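Local coordinates for protein CG14216 (Drosophila melanogaster, PDB 3P9Y) that dephosphorylates phosphoserine in the C-terminal domain repeats of RNA polymerase II, and probably acts in RNA processing and transcription termination, at residues Ala13-Ser18 / Arg38-Gly43; Pro49-Asp54 / Glu78-Asn83; Lys55-Glu60 / Arg70-Lys75; Val113-Arg118 / Val143-Asn148. The protein carries 2 engineered substitutions. One frame throughout, in Å; residues are numbered along the deposited sequence.

Contact 1: Ala13-Ser18 / Arg38-Gly43; sequences AVVDSS and RSYGTG. Engineered in segment 13-18: Asp16 (natural residue Cys).
Strands 13-16 and 38-41 run parallel at 20°, joined by hydrogen bonds from Val14 N to Arg38 O (2.9 Å), Tyr40 N to Val14 O (3.0 Å) and Asp16 N to Tyr40 O (3.0 Å). With helix 22-32 they make a beta-alpha-beta unit of the low-molecular-weight protein tyrosine phosphatase (LMW PTP)-like fold, and the first strand runs into the CX5R phosphate loop. Ala13, Val15 and Tyr40 share one face: Ala13 CB and Val15 CG2 meet the Tyr40 ring at its edge, Ala13 CB lying 4.1 Å from Tyr40 CE2. Val15 CG1, anti to the backbone N (chi1 -173°), crosses Thr42 at about a right angle, in a tight 3.5 Å contact with Thr42 CG2. The other face carries Asp16, an engineered replacement of the natural Cys that opens the CX5R signature. Its OD1 is held by Asn19 N and its OD2 by Ser23 OG. Ser17 N and Ser18 N beyond it bond a modified side chain of the bound peptide. A CB at Gly41 would collide with Ser17 O, so glycine fits here. Ser17 O accepts from Gly43 N at 2.9 Å, while one water joins Ser17 OG to Thr42 OG1.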
loop_
_atom_site.group_PDB
_atom_site.type_symbol
_atom_site.label_atom_id
_atom_site.label_comp_id
_atom_site.label_asym_id
_atom_site.label_seq_id
_atom_site.Cartn_x
_atom_site.Cartn_y
_atom_site.Cartn_z
ATOM N N ALA A 13 1.129 7.478 1.150
ATOM C CA ALA A 13 0.132 6.433 0.972
ATOM C C ALA A 13 0.795 5.239 0.301
ATOM O O ALA A 13 1.711 5.408 -0.492
ATOM C CB ALA A 13 -1.039 6.931 0.141
ATOM N N VAL A 14 0.343 4.038 0.648
ATOM C CA VAL A 14 0.761 2.821 -0.027
ATOM C C VAL A 14 -0.492 2.153 -0.571
ATOM O O VAL A 14 -1.503 2.051 0.126
ATOM C CB VAL A 14 1.492 1.867 0.926
ATOM C CG1 VAL A 14 2.018 0.661 0.161
ATOM C CG2 VAL A 14 2.636 2.596 1.619
ATOM N N VAL A 15 -0.419 1.702 -1.819
ATOM C CA VAL A 15 -1.601 1.276 -2.543
ATOM C C VAL A 15 -1.365 -0.060 -3.249
ATOM O O VAL A 15 -0.339 -0.259 -3.909
ATOM C CB VAL A 15 -2.004 2.349 -3.580
ATOM C CG1 VAL A 15 -3.325 2.001 -4.231
ATOM C CG2 VAL A 15 -2.073 3.725 -2.914
ATOM N N ASP A 16 -2.313 -0.976 -3.092
ATOM C CA ASP A 16 -2.279 -2.260 -3.783
ATOM C C ASP A 16 -3.647 -2.470 -4.429
ATOM O O ASP A 16 -4.306 -1.502 -4.805
ATOM C CB ASP A 16 -1.940 -3.394 -2.806
ATOM C CG ASP A 16 -2.916 -3.475 -1.651
ATOM O OD1 ASP A 16 -3.988 -2.852 -1.745
ATOM O OD2 ASP A 16 -2.611 -4.151 -0.643
ATOM N N SER A 17 -4.087 -3.716 -4.544
ATOM C CA SER A 17 -5.381 -3.989 -5.157
ATOM C C SER A 17 -6.531 -4.052 -4.150
ATOM O O SER A 17 -7.510 -3.320 -4.282
ATOM C CB SER A 17 -5.328 -5.282 -5.967
ATOM O OG SER A 17 -6.517 -5.436 -6.721
ATOM N N SER A 18 -6.416 -4.915 -3.144
ATOM C CA SER A 18 -7.529 -5.161 -2.230
ATOM C C SER A 18 -7.343 -4.518 -0.860
ATOM O O SER A 18 -8.211 -4.635 0.004
ATOM C CB SER A 18 -7.748 -6.668 -2.060
ATOM O OG SER A 18 -8.132 -7.268 -3.286
ATOM N N ARG A 38 -1.019 6.180 5.082
ATOM C CA ARG A 38 -2.362 5.643 4.877
ATOM C C ARG A 38 -2.280 4.619 3.757
ATOM O O ARG A 38 -1.346 4.649 2.967
ATOM C CB ARG A 38 -3.350 6.755 4.504
ATOM C CG ARG A 38 -3.567 7.782 5.600
ATOM C CD ARG A 38 -4.670 8.764 5.241
ATOM N NE ARG A 38 -5.045 9.610 6.373
ATOM C CZ ARG A 38 -4.397 10.713 6.736
ATOM N NH1 ARG A 38 -3.325 11.119 6.060
ATOM N NH2 ARG A 38 -4.821 11.415 7.779
ATOM N N SER A 39 -3.241 3.704 3.690
ATOM C CA SER A 39 -3.198 2.644 2.686
ATOM C C SER A 39 -4.529 2.484 1.969
ATOM O O SER A 39 -5.585 2.768 2.532
ATOM C CB SER A 39 -2.802 1.311 3.326
ATOM O OG SER A 39 -3.699 0.955 4.362
ATOM N N TYR A 40 -4.465 2.009 0.728
ATOM C CA TYR A 40 -5.652 1.827 -0.098
ATOM C C TYR A 40 -5.465 0.681 -1.093
ATOM O O TYR A 40 -4.351 0.207 -1.308
ATOM C CB TYR A 40 -5.952 3.117 -0.868
ATOM C CG TYR A 40 -6.046 4.338 0.008
ATOM C CD1 TYR A 40 -7.246 4.694 0.606
ATOM C CD2 TYR A 40 -4.934 5.131 0.246
ATOM C CE1 TYR A 40 -7.337 5.807 1.418
ATOM C CE2 TYR A 40 -5.013 6.246 1.054
ATOM C CZ TYR A 40 -6.218 6.580 1.637
ATOM O OH TYR A 40 -6.302 7.690 2.445
ATOM N N GLY A 41 -6.569 0.243 -1.690
ATOM C CA GLY A 41 -6.542 -0.701 -2.792
ATOM C C GLY A 41 -7.175 -0.021 -3.992
ATOM O O GLY A 41 -7.836 0.996 -3.833
ATOM N N THR A 42 -6.979 -0.567 -5.187
ATOM C CA THR A 42 -7.504 0.054 -6.401
ATOM C C THR A 42 -8.565 -0.808 -7.087
ATOM O O THR A 42 -9.245 -0.350 -8.001
ATOM C CB THR A 42 -6.381 0.348 -7.415
ATOM O OG1 THR A 42 -5.613 -0.840 -7.642
ATOM C CG2 THR A 42 -5.470 1.449 -6.905
ATOM N N GLY A 43 -8.699 -2.056 -6.652
ATOM C CA GLY A 43 -9.687 -2.954 -7.222
ATOM C C GLY A 43 -11.110 -2.452 -7.037
ATOM O O GLY A 43 -11.370 -1.546 -6.248
HETATM O O HOH W 1 -6.399 -3.115 -8.818
#

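Contact 2: Pro49-Asp54 / Glu78-Asn83; sequences PGMAFD and EFYTQN
A Met-aromatic contact between Met51 and Phe79 fastens the loop linking strands 46-48 and 57-59 to the C-terminal end of helix 65-82, at the rim of the peptide-binding site: Met51 O accepts a hydrogen bond from an aromatic side chain of the bound peptide, and Pro49 packs on the peptide backbone. Met51 comes down over one face of the Phe79 ring. Its CG, anti to its own carbonyl carbon (chi1 -58°), makes a CH-pi contact 3.8 Å from the Phe79 ring centroid, displaced toward the rim and 3.5 Å from Phe79 CE2. A bend at chi3 turns the end of the Met51 chain, while SD stays above the same face, 4.6 Å from the Phe79 centroid. At the edge of that ring, in its plane, sits Gly50 O, 3.6 Å from Phe79 CZ. On the helix side, Phe79 CD2 rests 3.7 Å above the plane of the Tyr80 ring, over its centre, so Phe79 turns its edge onto the Tyr80 face and gives one of its own faces to Met51. Without the Phe79 ring, as with a serine here, Met51 CG and SD would probably lose the aromatic face they rest on, and one side of Tyr80 would be uncovered. Tyr80 presents its edge to the loop; its hydroxyl has a polar partner in Asn57, and Tyr80 OH lies 3.9 Å from Gly50 CA.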
loop_
_atom_site.group_PDB
_atom_site.type_symbol
_atom_site.label_atom_id
_atom_site.label_comp_id
_atom_site.label_asym_id
_atom_site.label_seq_id
_atom_site.Cartn_x
_atom_site.Cartn_y
_atom_site.Cartn_z
ATOM N N PRO A 49 -8.132 -15.115 -1.421
ATOM C CA PRO A 49 -8.166 -16.474 -1.971
ATOM C C PRO A 49 -9.108 -17.370 -1.169
ATOM O O PRO A 49 -9.390 -17.076 -0.009
ATOM C CB PRO A 49 -6.719 -16.946 -1.822
ATOM C CG PRO A 49 -6.176 -16.147 -0.684
ATOM C CD PRO A 49 -6.847 -14.809 -0.771
ATOM N N GLY A 50 -9.583 -18.447 -1.785
ATOM C CA GLY A 50 -10.517 -19.354 -1.142
ATOM C C GLY A 50 -9.998 -20.779 -1.150
ATOM O O GLY A 50 -8.790 -21.008 -1.164
ATOM N N MET A 51 -10.913 -21.742 -1.147
ATOM C CA MET A 51 -10.530 -23.148 -1.115
ATOM C C MET A 51 -10.300 -23.688 -2.524
ATOM O O MET A 51 -9.712 -24.753 -2.702
ATOM C CB MET A 51 -11.597 -23.965 -0.388
ATOM C CG MET A 51 -11.842 -23.489 1.032
ATOM S SD MET A 51 -12.909 -24.584 1.980
ATOM C CE MET A 51 -11.930 -26.084 1.989
ATOM N N ALA A 52 -10.768 -22.942 -3.519
ATOM C CA ALA A 52 -10.494 -23.250 -4.916
ATOM C C ALA A 52 -10.134 -21.958 -5.642
ATOM O O ALA A 52 -10.592 -20.882 -5.267
ATOM C CB ALA A 52 -11.702 -23.901 -5.564
ATOM N N PHE A 53 -9.313 -22.058 -6.680
ATOM C CA PHE A 53 -8.875 -20.867 -7.392
ATOM C C PHE A 53 -10.057 -20.067 -7.936
ATOM O O PHE A 53 -10.060 -18.837 -7.873
ATOM C CB PHE A 53 -7.928 -21.224 -8.536
ATOM C CG PHE A 53 -7.442 -20.029 -9.298
ATOM C CD1 PHE A 53 -6.243 -19.421 -8.967
ATOM C CD2 PHE A 53 -8.200 -19.495 -10.329
ATOM C CE1 PHE A 53 -5.799 -18.311 -9.659
ATOM C CE2 PHE A 53 -7.763 -18.386 -11.024
ATOM C CZ PHE A 53 -6.561 -17.792 -10.689
ATOM N N ASP A 54 -11.061 -20.760 -8.466
ATOM C CA ASP A 54 -12.206 -20.080 -9.066
ATOM C C ASP A 54 -13.269 -19.708 -8.035
ATOM O O ASP A 54 -14.367 -19.289 -8.395
ATOM C CB ASP A 54 -12.827 -20.932 -10.184
ATOM C CG ASP A 54 -13.485 -22.203 -9.668
ATOM O OD1 ASP A 54 -13.116 -22.676 -8.570
ATOM O OD2 ASP A 54 -14.371 -22.735 -10.372
ATOM N N GLU A 78 -10.106 -23.626 10.474
ATOM C CA GLU A 78 -8.814 -24.294 10.374
ATOM C C GLU A 78 -8.122 -24.009 9.043
ATOM O O GLU A 78 -6.909 -23.815 9.000
ATOM C CB GLU A 78 -8.975 -25.802 10.556
ATOM C CG GLU A 78 -7.667 -26.514 10.850
ATOM C CD GLU A 78 -7.414 -27.688 9.925
ATOM O OE1 GLU A 78 -6.241 -27.907 9.555
ATOM O OE2 GLU A 78 -8.386 -28.388 9.564
ATOM N N PHE A 79 -8.896 -23.988 7.962
ATOM C CA PHE A 79 -8.346 -23.763 6.630
ATOM C C PHE A 79 -7.794 -22.348 6.508
ATOM O O PHE A 79 -6.707 -22.137 5.973
ATOM C CB PHE A 79 -9.416 -23.990 5.561
ATOM C CG PHE A 79 -8.938 -23.732 4.159
ATOM C CD1 PHE A 79 -8.187 -24.680 3.482
ATOM C CD2 PHE A 79 -9.244 -22.544 3.513
ATOM C CE1 PHE A 79 -7.748 -24.449 2.191
ATOM C CE2 PHE A 79 -8.806 -22.306 2.222
ATOM C CZ PHE A 79 -8.057 -23.262 1.561
ATOM N N TYR A 80 -8.544 -21.380 7.014
ATOM C CA TYR A 80 -8.141 -19.988 6.895
ATOM C C TYR A 80 -7.126 -19.595 7.963
ATOM O O TYR A 80 -6.615 -18.477 7.959
ATOM C CB TYR A 80 -9.367 -19.078 6.920
ATOM C CG TYR A 80 -10.200 -19.230 5.669
ATOM C CD1 TYR A 80 -9.716 -18.799 4.441
ATOM C CD2 TYR A 80 -11.452 -19.826 5.709
ATOM C CE1 TYR A 80 -10.459 -18.943 3.288
ATOM C CE2 TYR A 80 -12.206 -19.975 4.559
ATOM C CZ TYR A 80 -11.704 -19.532 3.352
ATOM O OH TYR A 80 -12.445 -19.673 2.204
ATOM N N THR A 81 -6.824 -20.520 8.867
ATOM C CA THR A 81 -5.742 -20.314 9.817
ATOM C C THR A 81 -4.434 -20.775 9.191
ATOM O O THR A 81 -3.424 -20.075 9.245
ATOM C CB THR A 81 -5.974 -21.086 11.131
ATOM O OG1 THR A 81 -6.981 -20.425 11.906
ATOM C CG2 THR A 81 -4.693 -21.156 11.947
ATOM N N GLN A 82 -4.466 -21.952 8.580
ATOM C CA GLN A 82 -3.261 -22.564 8.033
ATOM C C GLN A 82 -2.737 -21.818 6.811
ATOM O O GLN A 82 -1.529 -21.784 6.573
ATOM C CB GLN A 82 -3.526 -24.028 7.677
ATOM C CG GLN A 82 -3.780 -24.911 8.883
ATOM C CD GLN A 82 -2.588 -24.967 9.817
ATOM O OE1 GLN A 82 -1.442 -25.058 9.374
ATOM N NE2 GLN A 82 -2.852 -24.914 11.118
ATOM N N ASN A 83 -3.639 -21.221 6.038
ATOM C CA ASN A 83 -3.227 -20.480 4.854
ATOM C C ASN A 83 -2.894 -19.018 5.173
ATOM O O ASN A 83 -2.422 -18.284 4.308
ATOM C CB ASN A 83 -4.292 -20.568 3.761
ATOM C CG ASN A 83 -5.526 -19.755 4.080
ATOM O OD1 ASN A 83 -5.597 -19.092 5.114
ATOM N ND2 ASN A 83 -6.507 -19.797 3.186
#

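Contact 3: Lys55-Glu60 / Arg70-Lys75; sequences KPNVYE and RDLESK
Asn57 turns its side chain from strand 57-59 toward Leu72 and Lys75 of helix 65-82. Starting at the backbone, Asn57 CB stands 4.0 Å from Leu72 CD2. Asn57 CG, put anti to the carbonyl carbon (chi1 -56°), comes closer still, at 3.5 Å from the same Leu72 CD2, so the methyl lies against the middle of the amide. From there the amide branches: OD1 runs alongside the Lys75 chain, which passes it in the opposite direction, and Asn57 OD1 comes 3.6 Å from Lys75 CE, while ND2 is hydrogen-bonded to Tyr80 OH. Two residues on, Tyr59 reaches the helix with its hydroxyl, giving a hydrogen bond from Tyr59 OH to Asp71 OD2 at 2.7 Å. That bond uses the anti lone pair of OD2; the oxygen lies in the plane of the Tyr59 ring, at its edge, though the ring and carboxylate planes stand 88° apart. Lys75 NZ completes a salt bridge to Asp71 OD2 (3.2 Å), coming in from above the carboxylate plane. The same OD2 thus serves two donors. With an asparagine in place of Asp71, Lys75 NZ is likely to lose its counter-ion and be freer to swing away. Leu72 CD2 also touches Tyr59 OH, at 3.3 Å, so one methyl touches both strand side chains. The arrangement is that of a small two-stranded antiparallel sheet, strands 46-48 and 57-59, packed against the helix that follows it, here running roughly antiparallel (153°) to strand 57-59.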
loop_
_atom_site.group_PDB
_atom_site.type_symbol
_atom_site.label_atom_id
_atom_site.label_comp_id
_atom_site.label_asym_id
_atom_site.label_seq_id
_atom_site.Cartn_x
_atom_site.Cartn_y
_atom_site.Cartn_z
ATOM N N LYS A 55 -12.932 -19.838 -6.754
ATOM C CA LYS A 55 -13.881 -19.557 -5.679
ATOM C C LYS A 55 -13.305 -18.582 -4.655
ATOM O O LYS A 55 -13.082 -18.953 -3.502
ATOM C CB LYS A 55 -14.268 -20.857 -4.967
ATOM C CG LYS A 55 -14.805 -21.946 -5.885
ATOM C CD LYS A 55 -16.120 -21.537 -6.536
ATOM C CE LYS A 55 -16.712 -22.672 -7.364
ATOM N NZ LYS A 55 -17.009 -23.882 -6.542
ATOM N N PRO A 56 -13.070 -17.327 -5.067
ATOM C CA PRO A 56 -12.506 -16.326 -4.158
ATOM C C PRO A 56 -13.544 -15.820 -3.168
ATOM O O PRO A 56 -14.739 -15.852 -3.462
ATOM C CB PRO A 56 -12.100 -15.176 -5.096
ATOM C CG PRO A 56 -12.390 -15.648 -6.500
ATOM C CD PRO A 56 -13.377 -16.751 -6.385
ATOM N N ASN A 57 -13.092 -15.359 -2.006
ATOM C CA ASN A 57 -13.960 -14.652 -1.078
ATOM C C ASN A 57 -13.939 -13.161 -1.396
ATOM O O ASN A 57 -12.928 -12.493 -1.188
ATOM C CB ASN A 57 -13.509 -14.896 0.358
ATOM C CG ASN A 57 -13.440 -16.370 0.700
ATOM O OD1 ASN A 57 -14.465 -17.025 0.895
ATOM N ND2 ASN A 57 -12.227 -16.900 0.773
ATOM N N VAL A 58 -15.058 -12.645 -1.895
ATOM C CA VAL A 58 -15.122 -11.277 -2.394
ATOM C C VAL A 58 -16.039 -10.422 -1.532
ATOM O O VAL A 58 -17.148 -10.832 -1.190
ATOM C CB VAL A 58 -15.636 -11.248 -3.852
ATOM C CG1 VAL A 58 -15.652 -9.830 -4.393
ATOM C CG2 VAL A 58 -14.782 -12.149 -4.733
ATOM N N TYR A 59 -15.571 -9.227 -1.186
ATOM C CA TYR A 59 -16.335 -8.306 -0.356
ATOM C C TYR A 59 -16.246 -6.909 -0.937
ATOM O O TYR A 59 -15.389 -6.631 -1.774
ATOM C CB TYR A 59 -15.786 -8.293 1.072
ATOM C CG TYR A 59 -15.576 -9.668 1.654
ATOM C CD1 TYR A 59 -16.531 -10.250 2.474
ATOM C CD2 TYR A 59 -14.422 -10.388 1.378
ATOM C CE1 TYR A 59 -16.342 -11.508 3.004
ATOM C CE2 TYR A 59 -14.224 -11.642 1.901
ATOM C CZ TYR A 59 -15.185 -12.199 2.715
ATOM O OH TYR A 59 -14.983 -13.456 3.233
ATOM N N GLU A 60 -17.131 -6.029 -0.487
ATOM C CA GLU A 60 -17.109 -4.642 -0.918
ATOM C C GLU A 60 -16.122 -3.882 -0.049
ATOM O O GLU A 60 -15.902 -4.246 1.104
ATOM C CB GLU A 60 -18.501 -4.016 -0.782
ATOM C CG GLU A 60 -19.570 -4.654 -1.665
ATOM C CD GLU A 60 -19.372 -4.356 -3.141
ATOM O OE1 GLU A 60 -18.948 -3.228 -3.476
ATOM O OE2 GLU A 60 -19.650 -5.251 -3.968
ATOM N N ARG A 70 -14.669 -12.940 10.763
ATOM C CA ARG A 70 -15.739 -13.786 11.276
ATOM C C ARG A 70 -16.285 -14.661 10.163
ATOM O O ARG A 70 -16.557 -15.842 10.366
ATOM C CB ARG A 70 -16.866 -12.932 11.855
ATOM C CG ARG A 70 -16.548 -12.312 13.203
ATOM C CD ARG A 70 -17.567 -11.246 13.577
ATOM N NE ARG A 70 -17.382 -10.766 14.945
ATOM C CZ ARG A 70 -18.017 -11.256 16.007
ATOM N NH1 ARG A 70 -18.892 -12.246 15.874
ATOM N NH2 ARG A 70 -17.779 -10.751 17.209
ATOM N N ASP A 71 -16.425 -14.073 8.979
ATOM C CA ASP A 71 -16.982 -14.772 7.831
ATOM C C ASP A 71 -16.169 -16.016 7.478
ATOM O O ASP A 71 -16.728 -17.091 7.261
ATOM C CB ASP A 71 -17.034 -13.839 6.625
ATOM C CG ASP A 71 -17.798 -14.437 5.465
ATOM O OD1 ASP A 71 -18.925 -14.926 5.689
ATOM O OD2 ASP A 71 -17.274 -14.417 4.333
ATOM N N LEU A 72 -14.851 -15.866 7.419
ATOM C CA LEU A 72 -13.981 -16.966 7.025
ATOM C C LEU A 72 -13.831 -17.968 8.163
ATOM O O LEU A 72 -13.603 -19.154 7.930
ATOM C CB LEU A 72 -12.604 -16.440 6.613
ATOM C CG LEU A 72 -12.566 -15.473 5.426
ATOM C CD1 LEU A 72 -11.131 -15.079 5.116
ATOM C CD2 LEU A 72 -13.231 -16.081 4.199
ATOM N N GLU A 73 -13.954 -17.484 9.392
ATOM C CA GLU A 73 -13.799 -18.334 10.563
ATOM C C GLU A 73 -14.925 -19.358 10.619
ATOM O O GLU A 73 -14.694 -20.539 10.876
ATOM C CB GLU A 73 -13.797 -17.484 11.835
ATOM C CG GLU A 73 -13.399 -18.245 13.085
ATOM C CD GLU A 73 -13.367 -17.363 14.318
ATOM O OE1 GLU A 73 -14.125 -16.368 14.362
ATOM O OE2 GLU A 73 -12.583 -17.666 15.243
ATOM N N SER A 74 -16.146 -18.896 10.366
ATOM C CA SER A 74 -17.312 -19.768 10.389
ATOM C C SER A 74 -17.321 -20.682 9.168
ATOM O O SER A 74 -17.793 -21.813 9.242
ATOM C CB SER A 74 -18.602 -18.947 10.452
ATOM O OG SER A 74 -18.743 -18.121 9.310
ATOM N N LYS A 75 -16.797 -20.191 8.048
ATOM C CA LYS A 75 -16.690 -21.005 6.841
ATOM C C LYS A 75 -15.837 -22.234 7.117
ATOM O O LYS A 75 -16.271 -23.363 6.899
ATOM C CB LYS A 75 -16.072 -20.205 5.692
ATOM C CG LYS A 75 -17.073 -19.410 4.864
ATOM C CD LYS A 75 -16.391 -18.743 3.676
ATOM C CE LYS A 75 -17.396 -18.245 2.648
ATOM N NZ LYS A 75 -18.346 -17.249 3.211
#

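Contact 4: Val113-Arg118 / Val143-Asn148; sequences VTVEER and VDVVNN. Engineered in segment 143-148: Asn147 (natural residue Asp).
Beside the active site, where strand 111-114 ends and the chain leaves strand 137-142, the two backbones stay joined by two backbone bonds, at Thr114 and Val115. Val143 N gives a nearly straight hydrogen bond to Thr114 O (2.9 Å, 169°), and Val145 N gives one to Val115 O (2.9 Å, 167°) from somewhat out of the carbonyl plane. Beneath them, Val115 CG1 meets Val145 CG2 at 3.8 Å, the two side chains meeting at a slant, and Val113 CG1 approaches Val143 CG2 at 4.3 Å. Val115 has CG1 anti to its carbonyl carbon (chi1 -60°), which places CG1 by the Val145 methyl and leaves CG2 to pack on Asp16. On the outer side, Asp144 folds back so that OD1 lies 3.6 Å from Glu116 CA, at the N-cap of helix 117-128, and also accepts from Asn142 ND2. Further along, a water donates to Glu116 OE1 (3.1 Å) and accepts from Asn147 ND2 (3.0 Å), and Glu116 OE1 forms a salt bridge with Arg22, the arginine of the CX5R loop. Asn147, engineered from the natural Asp, centres an inverse gamma turn and makes backbone hydrogen bonds with the bound peptide. In low-molecular-weight protein tyrosine phosphatases such a loop carries the general-acid aspartate; position 147, Asn in this variant, probably corresponds to it.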
loop_
_atom_site.group_PDB
_atom_site.type_symbol
_atom_site.label_atom_id
_atom_site.label_comp_id
_atom_site.label_asym_id
_atom_site.label_seq_id
_atom_site.Cartn_x
_atom_site.Cartn_y
_atom_site.Cartn_z
ATOM N N VAL A 113 3.060 5.248 -2.999
ATOM C CA VAL A 113 3.768 4.061 -3.462
ATOM C C VAL A 113 2.752 3.010 -3.910
ATOM O O VAL A 113 1.806 2.720 -3.190
ATOM C CB VAL A 113 4.663 3.478 -2.343
ATOM C CG1 VAL A 113 5.443 2.271 -2.853
ATOM C CG2 VAL A 113 5.612 4.551 -1.807
ATOM N N THR A 114 2.935 2.460 -5.105
ATOM C CA THR A 114 2.115 1.346 -5.571
ATOM C C THR A 114 2.982 0.099 -5.653
ATOM O O THR A 114 4.207 0.193 -5.734
ATOM C CB THR A 114 1.471 1.629 -6.951
ATOM O OG1 THR A 114 2.493 1.897 -7.920
ATOM C CG2 THR A 114 0.530 2.820 -6.865
ATOM N N VAL A 115 2.349 -1.069 -5.629
ATOM C CA VAL A 115 3.083 -2.324 -5.478
ATOM C C VAL A 115 3.042 -3.202 -6.732
ATOM O O VAL A 115 3.522 -4.334 -6.721
ATOM C CB VAL A 115 2.576 -3.116 -4.253
ATOM C CG1 VAL A 115 2.774 -2.298 -2.992
ATOM C CG2 VAL A 115 1.111 -3.492 -4.415
ATOM N N GLU A 116 2.478 -2.676 -7.811
ATOM C CA GLU A 116 2.558 -3.328 -9.117
ATOM C C GLU A 116 2.026 -2.385 -10.187
ATOM O O GLU A 116 1.236 -1.494 -9.895
ATOM C CB GLU A 116 1.798 -4.662 -9.140
ATOM C CG GLU A 116 0.297 -4.563 -8.930
ATOM C CD GLU A 116 -0.400 -5.904 -9.169
ATOM O OE1 GLU A 116 -0.964 -6.476 -8.215
ATOM O OE2 GLU A 116 -0.366 -6.398 -10.315
ATOM N N GLU A 117 2.465 -2.577 -11.426
ATOM C CA GLU A 117 2.206 -1.591 -12.466
ATOM C C GLU A 117 0.719 -1.411 -12.744
ATOM O O GLU A 117 0.288 -0.322 -13.100
ATOM C CB GLU A 117 2.940 -1.933 -13.765
ATOM C CG GLU A 117 2.819 -0.825 -14.801
ATOM C CD GLU A 117 3.725 -1.026 -15.986
ATOM O OE1 GLU A 117 4.615 -1.891 -15.906
ATOM O OE2 GLU A 117 3.551 -0.317 -17.001
ATOM N N ARG A 118 -0.067 -2.465 -12.583
ATOM C CA ARG A 118 -1.503 -2.344 -12.798
ATOM C C ARG A 118 -2.103 -1.360 -11.806
ATOM O O ARG A 118 -2.966 -0.559 -12.161
ATOM C CB ARG A 118 -2.192 -3.704 -12.692
ATOM C CG ARG A 118 -2.162 -4.489 -13.992
ATOM C CD ARG A 118 -2.683 -5.904 -13.815
ATOM N NE ARG A 118 -2.833 -6.597 -15.092
ATOM C CZ ARG A 118 -3.974 -6.685 -15.774
ATOM N NH1 ARG A 118 -5.084 -6.125 -15.309
ATOM N NH2 ARG A 118 -4.005 -7.341 -16.927
ATOM N N VAL A 143 6.884 0.215 -6.781
ATOM C CA VAL A 143 7.881 -0.750 -6.363
ATOM C C VAL A 143 7.206 -2.118 -6.343
ATOM O O VAL A 143 6.343 -2.375 -5.510
ATOM C CB VAL A 143 8.419 -0.433 -4.962
ATOM C CG1 VAL A 143 9.449 -1.472 -4.548
ATOM C CG2 VAL A 143 9.027 0.968 -4.923
ATOM N N ASP A 144 7.598 -2.990 -7.267
ATOM C CA ASP A 144 6.964 -4.297 -7.399
ATOM C C ASP A 144 7.091 -5.139 -6.141
ATOM O O ASP A 144 8.192 -5.372 -5.644
ATOM C CB ASP A 144 7.565 -5.059 -8.574
ATOM C CG ASP A 144 7.070 -4.542 -9.902
ATOM O OD1 ASP A 144 5.988 -3.916 -9.929
ATOM O OD2 ASP A 144 7.756 -4.767 -10.921
ATOM N N VAL A 145 5.946 -5.594 -5.643
ATOM C CA VAL A 145 5.890 -6.508 -4.511
ATOM C C VAL A 145 5.093 -7.745 -4.915
ATOM O O VAL A 145 3.921 -7.648 -5.271
ATOM C CB VAL A 145 5.198 -5.861 -3.298
ATOM C CG1 VAL A 145 5.229 -6.808 -2.103
ATOM C CG2 VAL A 145 5.860 -4.521 -2.940
ATOM N N VAL A 146 5.732 -8.906 -4.862
ATOM C CA VAL A 146 5.056 -10.160 -5.167
ATOM C C VAL A 146 3.970 -10.407 -4.126
ATOM O O VAL A 146 4.164 -10.141 -2.938
ATOM C CB VAL A 146 6.055 -11.325 -5.215
ATOM C CG1 VAL A 146 5.328 -12.656 -5.406
ATOM C CG2 VAL A 146 7.064 -11.092 -6.332
ATOM N N ASN A 147 2.818 -10.896 -4.575
ATOM C CA ASN A 147 1.641 -10.959 -3.715
ATOM C C ASN A 147 1.521 -12.249 -2.906
ATOM O O ASN A 147 0.707 -13.118 -3.218
ATOM C CB ASN A 147 0.374 -10.748 -4.540
ATOM C CG ASN A 147 -0.766 -10.223 -3.713
ATOM O OD1 ASN A 147 -0.730 -10.275 -2.487
ATOM N ND2 ASN A 147 -1.781 -9.695 -4.377
ATOM N N ASN A 148 2.344 -12.361 -1.869
ATOM C CA ASN A 148 2.179 -13.377 -0.838
ATOM C C ASN A 148 2.707 -12.818 0.483
ATOM O O ASN A 148 3.302 -11.737 0.512
ATOM C CB ASN A 148 2.897 -14.672 -1.215
ATOM C CG ASN A 148 4.392 -14.497 -1.327
ATOM O OD1 ASN A 148 5.078 -14.288 -0.331
ATOM N ND2 ASN A 148 4.910 -14.595 -2.543
HETATM O O HOH W 2 -1.772 -9.301 -7.328
#

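Contacts 1 and 4 belong to the buried centre of the fold: strands 11-16 and 111-114 are neighbours in one sheet, so the two join directly, with Val15 N 2.8 Å from Val113 O. Both rest on backbone hydrogen bonds and valine packing, and each runs out into a loop that meets the bound peptide. Contacts 2 and 3 lie farther out, their centres about 23 and 22 Å from the centre of the chain, and share helix 65-82; Asn57 bridges them. There side chains do the work, a sulfur and aromatic face in contact 2, a shared carboxylate in contact 3. All four reach the peptide, contact 3 only through Pro56 on a polar side chain.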